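Local coordinates for protein aminotransferase class I and II (Streptococcus suis 89/1591, PDB 3OP7) that probably catalyses a pyridoxal phosphate-dependent amino-group transfer, with the cofactor held covalently as a Schiff base, at residues G187-S192 with K213-N218; E320-Q325 with Q366-F371. All blocks are in the same frame, centred on the assembly; numbering follows the deposited sequence.

Interaction 1: G187-S192 with K213-N218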
loop_
_atom_site.group_PDB
_atom_site.type_symbol
_atom_site.label_atom_id
_atom_site.label_comp_id
_atom_site.label_asym_id
_atom_site.label_seq_id
_atom_site.Cartn_x
_atom_site.Cartn_y
_atom_site.Cartn_z
ATOM N N GLY A 187 2.212 -11.011 27.877
ATOM C CA GLY A 187 1.457 -11.344 26.669
ATOM C C GLY A 187 1.617 -10.291 25.559
ATOM O O GLY A 187 0.731 -10.121 24.704
ATOM N N ALA A 188 2.737 -9.558 25.554
ATOM C CA ALA A 188 2.986 -8.556 24.508
ATOM C C ALA A 188 3.290 -9.249 23.185
ATOM O O ALA A 188 3.957 -10.274 23.152
ATOM C CB ALA A 188 4.177 -7.629 24.895
ATOM N N TYR A 189 2.807 -8.690 22.091
ATOM C CA TYR A 189 3.195 -9.170 20.790
ATOM C C TYR A 189 4.597 -8.701 20.588
ATOM O O TYR A 189 4.993 -7.667 21.131
ATOM C CB TYR A 189 2.424 -8.503 19.687
ATOM C CG TYR A 189 0.935 -8.761 19.651
ATOM C CD1 TYR A 189 0.455 -10.009 19.393
ATOM C CD2 TYR A 189 0.015 -7.704 19.844
ATOM C CE1 TYR A 189 -0.941 -10.241 19.345
ATOM C CE2 TYR A 189 -1.358 -7.914 19.789
ATOM C CZ TYR A 189 -1.830 -9.183 19.530
ATOM O OH TYR A 189 -3.198 -9.390 19.469
ATOM N N ILE A 190 5.321 -9.405 19.745
ATOM C CA ILE A 190 6.596 -8.914 19.214
ATOM C C ILE A 190 6.504 -8.888 17.691
ATOM O O ILE A 190 6.372 -9.930 17.045
ATOM C CB ILE A 190 7.821 -9.763 19.643
ATOM C CG1 ILE A 190 8.013 -9.758 21.170
ATOM C CG2 ILE A 190 9.084 -9.195 18.941
ATOM C CD1 ILE A 190 9.068 -10.735 21.693
ATOM N N LEU A 191 6.516 -7.679 17.130
ATOM C CA LEU A 191 6.523 -7.476 15.690
ATOM C C LEU A 191 8.005 -7.451 15.326
ATOM O O LEU A 191 8.794 -6.672 15.918
ATOM C CB LEU A 191 5.943 -6.131 15.335
ATOM C CG LEU A 191 6.133 -5.646 13.872
ATOM C CD1 LEU A 191 5.652 -6.732 12.831
ATOM C CD2 LEU A 191 5.420 -4.287 13.609
ATOM N N SER A 192 8.411 -8.337 14.432
ATOM C CA SER A 192 9.791 -8.377 13.961
ATOM C C SER A 192 9.865 -8.231 12.431
ATOM O O SER A 192 9.379 -9.082 11.688
ATOM C CB SER A 192 10.429 -9.694 14.407
ATOM O OG SER A 192 11.801 -9.744 14.036
ATOM N N LYS A 213 3.169 -15.435 19.928
ATOM C CA LYS A 213 2.704 -14.045 19.672
ATOM C C LYS A 213 3.777 -13.197 18.934
ATOM O O LYS A 213 3.772 -11.961 18.994
ATOM C CB LYS A 213 2.285 -13.394 20.998
ATOM C CG LYS A 213 0.869 -13.718 21.414
ATOM C CD LYS A 213 0.560 -13.174 22.843
ATOM C CE LYS A 213 -0.831 -12.545 22.863
ATOM N NZ LYS A 213 -1.335 -12.243 24.254
ATOM N N GLY A 214 4.678 -13.879 18.222
ATOM C CA GLY A 214 5.623 -13.234 17.334
ATOM C C GLY A 214 4.924 -13.009 15.999
ATOM O O GLY A 214 4.252 -13.925 15.512
ATOM N N ILE A 215 5.119 -11.825 15.427
ATOM C CA ILE A 215 4.471 -11.397 14.160
ATOM C C ILE A 215 5.663 -11.080 13.250
ATOM O O ILE A 215 6.436 -10.146 13.538
ATOM C CB ILE A 215 3.572 -10.164 14.328
ATOM C CG1 ILE A 215 2.442 -10.432 15.326
ATOM C CG2 ILE A 215 3.012 -9.695 12.938
ATOM C CD1 ILE A 215 1.661 -9.182 15.709
ATOM N N ALA A 216 5.883 -11.932 12.242
ATOM C CA ALA A 216 6.990 -11.806 11.305
ATOM C C ALA A 216 6.584 -11.041 10.070
ATOM O O ALA A 216 5.543 -11.345 9.483
ATOM C CB ALA A 216 7.500 -13.191 10.903
ATOM N N VAL A 217 7.381 -10.030 9.725
ATOM C CA VAL A 217 7.177 -9.251 8.527
ATOM C C VAL A 217 8.382 -9.527 7.652
ATOM O O VAL A 217 9.549 -9.545 8.097
ATOM C CB VAL A 217 6.984 -7.742 8.822
ATOM C CG1 VAL A 217 7.315 -6.867 7.589
ATOM C CG2 VAL A 217 5.545 -7.473 9.314
ATOM N N ASN A 218 8.128 -9.786 6.371
ATOM C CA ASN A 218 9.233 -10.039 5.465
ATOM C C ASN A 218 8.828 -9.643 4.037
ATOM O O ASN A 218 7.706 -9.203 3.793
ATOM C CB ASN A 218 9.683 -11.497 5.552
ATOM C CG ASN A 218 11.213 -11.702 5.289
ATOM O OD1 ASN A 218 11.801 -11.037 4.427
ATOM N ND2 ASN A 218 11.870 -12.618 6.060
#

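Interaction 2: E320-Q325 with Q366-F371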
loop_
_atom_site.group_PDB
_atom_site.type_symbol
_atom_site.label_atom_id
_atom_site.label_comp_id
_atom_site.label_asym_id
_atom_site.label_seq_id
_atom_site.Cartn_x
_atom_site.Cartn_y
_atom_site.Cartn_z
ATOM N N GLU A 320 25.173 15.311 8.085
ATOM C CA GLU A 320 24.341 15.824 6.989
ATOM C C GLU A 320 25.173 16.802 6.147
ATOM O O GLU A 320 25.169 16.734 4.923
ATOM C CB GLU A 320 23.049 16.455 7.501
ATOM C CG GLU A 320 22.199 17.136 6.408
ATOM C CD GLU A 320 20.769 16.590 6.273
ATOM O OE1 GLU A 320 20.358 15.671 6.995
ATOM O OE2 GLU A 320 20.063 17.079 5.360
ATOM N N ASP A 321 25.930 17.683 6.789
ATOM C CA ASP A 321 26.796 18.584 6.048
ATOM C C ASP A 321 27.907 17.782 5.307
ATOM O O ASP A 321 28.235 18.070 4.139
ATOM C CB ASP A 321 27.463 19.593 6.990
ATOM C CG ASP A 321 26.473 20.572 7.672
ATOM O OD1 ASP A 321 25.267 20.599 7.372
ATOM O OD2 ASP A 321 26.950 21.364 8.516
ATOM N N PHE A 322 28.485 16.789 5.987
ATOM C CA PHE A 322 29.550 15.962 5.408
ATOM C C PHE A 322 29.045 15.262 4.151
ATOM O O PHE A 322 29.689 15.274 3.104
ATOM C CB PHE A 322 29.975 14.924 6.429
ATOM C CG PHE A 322 31.051 13.985 5.965
ATOM C CD1 PHE A 322 30.732 12.814 5.294
ATOM C CD2 PHE A 322 32.370 14.230 6.275
ATOM C CE1 PHE A 322 31.721 11.925 4.907
ATOM C CE2 PHE A 322 33.374 13.345 5.886
ATOM C CZ PHE A 322 33.053 12.200 5.210
ATOM N N CYS A 323 27.893 14.626 4.267
ATOM C CA CYS A 323 27.322 13.932 3.124
ATOM C C CYS A 323 26.864 14.856 1.981
ATOM O O CYS A 323 26.954 14.472 0.814
ATOM C CB CYS A 323 26.158 13.048 3.561
ATOM S SG CYS A 323 26.690 11.588 4.537
ATOM N N LEU A 324 26.351 16.045 2.314
ATOM C CA LEU A 324 25.987 17.042 1.292
ATOM C C LEU A 324 27.230 17.482 0.519
ATOM O O LEU A 324 27.218 17.586 -0.709
ATOM C CB LEU A 324 25.325 18.278 1.921
ATOM C CG LEU A 324 23.889 18.156 2.477
ATOM C CD1 LEU A 324 23.593 19.366 3.410
ATOM C CD2 LEU A 324 22.873 18.050 1.343
ATOM N N GLN A 325 28.299 17.750 1.253
ATOM C CA GLN A 325 29.562 18.145 0.636
ATOM C C GLN A 325 30.170 17.040 -0.210
ATOM O O GLN A 325 30.635 17.303 -1.311
ATOM C CB GLN A 325 30.559 18.558 1.698
ATOM C CG GLN A 325 30.244 19.869 2.347
ATOM C CD GLN A 325 31.369 20.323 3.279
ATOM O OE1 GLN A 325 31.120 20.990 4.290
ATOM N NE2 GLN A 325 32.604 19.941 2.951
ATOM N N GLN A 366 39.153 9.927 -0.932
ATOM C CA GLN A 366 39.648 11.213 -1.457
ATOM C C GLN A 366 39.118 12.390 -0.638
ATOM O O GLN A 366 39.871 13.284 -0.253
ATOM C CB GLN A 366 39.226 11.403 -2.919
ATOM C CG GLN A 366 40.146 10.792 -3.988
ATOM C CD GLN A 366 39.611 11.077 -5.384
ATOM O OE1 GLN A 366 39.149 12.187 -5.652
ATOM N NE2 GLN A 366 39.651 10.078 -6.274
ATOM N N PHE A 367 37.812 12.370 -0.380
ATOM C CA PHE A 367 37.161 13.380 0.433
ATOM C C PHE A 367 37.748 13.386 1.849
ATOM O O PHE A 367 38.079 14.445 2.380
ATOM C CB PHE A 367 35.642 13.116 0.463
ATOM C CG PHE A 367 34.843 14.239 1.037
ATOM C CD1 PHE A 367 34.922 15.521 0.500
ATOM C CD2 PHE A 367 33.997 14.022 2.117
ATOM C CE1 PHE A 367 34.170 16.574 1.042
ATOM C CE2 PHE A 367 33.255 15.065 2.657
ATOM C CZ PHE A 367 33.334 16.337 2.119
ATOM N N LEU A 368 37.930 12.201 2.422
ATOM C CA LEU A 368 38.461 12.069 3.793
ATOM C C LEU A 368 39.887 12.581 3.975
ATOM O O LEU A 368 40.232 13.049 5.066
ATOM C CB LEU A 368 38.360 10.619 4.297
ATOM C CG LEU A 368 36.954 10.158 4.693
ATOM C CD1 LEU A 368 36.859 8.644 4.655
ATOM C CD2 LEU A 368 36.557 10.695 6.069
ATOM N N ARG A 369 40.719 12.515 2.932
ATOM C CA ARG A 369 42.074 13.116 3.012
ATOM C C ARG A 369 42.034 14.642 3.276
ATOM O O ARG A 369 42.995 15.198 3.798
ATOM C CB ARG A 369 42.918 12.789 1.765
ATOM C CG ARG A 369 43.591 11.398 1.815
ATOM N N ARG A 370 40.912 15.296 2.956
ATOM C CA ARG A 370 40.707 16.718 3.268
ATOM C C ARG A 370 40.562 17.019 4.781
ATOM O O ARG A 370 40.707 18.176 5.188
ATOM C CB ARG A 370 39.505 17.298 2.498
ATOM C CG ARG A 370 39.527 17.081 0.976
ATOM N N PHE A 371 40.327 15.994 5.608
ATOM C CA PHE A 371 40.163 16.173 7.072
ATOM C C PHE A 371 41.294 15.623 7.981
ATOM O O PHE A 371 41.121 15.579 9.203
ATOM C CB PHE A 371 38.829 15.562 7.524
ATOM C CG PHE A 371 37.639 16.110 6.793
ATOM C CD1 PHE A 371 37.013 17.272 7.229
ATOM C CD2 PHE A 371 37.164 15.480 5.652
ATOM C CE1 PHE A 371 35.910 17.790 6.548
ATOM C CE2 PHE A 371 36.060 15.985 4.960
ATOM C CZ PHE A 371 35.432 17.143 5.409
#

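Interaction 1: G187-S192 with K213-N218
Ile190 and Gly214 begin a run of parallel pairing in which Ile190 and Ser192 each bond through both N and O to residues 213, 215 and 217. Ile190 N donates to Lys213 O at 3.1 Å, and Ile190 O in turn takes Ile215 N at 2.8 Å. One step on, Ser192 N reaches Ile215 O at 2.8 Å with an almost straight N-H (174°), and Val217 N closes the series on Ser192 O. Weaker CA-H...O contacts run between these bonds, such as that from Leu191 CA to Ile215 O. A side-chain bond extends the grip beyond the strand start: the Lys213 chain, bent at chi3 (138°), brings NZ to 3.0 Å from Gly187 O.

Apolar contacts occupy the face bearing Leu191 and Ile215. Leu191 CD1 lies 3.6 Å from Val217 CG2 and also touches Ile215 CG2. Ile215 CD1 meets the Tyr189 ring obliquely, near CG and CD1. Helix 89-101 covers this side, touching Ile215 and Val217, whereas Ile190 on the other face packs against helix 173-184. Ser192 OG is hydrogen-bonded to Glu194.

With the strands only 14° from parallel and joined through helix 207-210, the arrangement is a beta-alpha-beta unit in the large, mainly parallel sheet typical of fold-type I PLP enzymes.

Interaction 2: E320-Q325 with Q366-F371
Phe322 and Phe367 meet in a T-shaped pair at the heart of an aromatic cluster, completed by Phe371, that joins helix 319-330 to the C-terminal end of helix 354-368. With CG anti to the backbone N (chi1 179°), the Phe322 ring extends toward 366-371. Phe367 turns its edge to the face of Phe322: the ring planes stand 69° apart, the centroids are separated by 5.0 Å, and Phe367 CE2 sits over the centre of the Phe322 ring. The same CE2 also lies 3.6 Å from the backbone atom Phe322 O, so one corner of the ring packs against both the side chain and the main chain of its partner.

Around this pair the first shell is mostly apolar, with one amide. Leu368 CD2 comes to the edge of the Phe322 ring, 3.9 Å from CZ and near the ring plane. Phe371 approaches more obliquely, its CE2 lying 3.9 Å from Phe322 CE2. One turn along helix 319-330, Gln325 crosses the Phe367 ring at about a right angle, its amide plane and that ring being 86° apart.

Phe371 N is hydrogen-bonded to Leu368 O, which helps bring its ring toward the cluster. Further out, Val315 and Met317 also touch Phe371, while Leu326 and Glu329 extend the packing around Phe367. At the Gln325 end, the closest approach is made by its CB, 3.6 Å from Phe367 CZ.

From the N terminus, after several helices, the chain lays down strands of the large mixed sheet, then reaches interaction 1, where 213-218 returns beside 187-192 and closes a loop of only 20 intervening residues. Interaction 2 opens about a hundred residues later and spans 40 residues, including strands 335-336 and 345-348, before the last helix comes back to helix 319-330. The two closures follow in series, neither nested nor crossed. Their centres lie about 40 Å apart, on opposite sides of the chain's centre: interaction 1 joins strands 189-193 and 214-219 within the large sheet, interaction 2 joins helices 319-330 and 354-368.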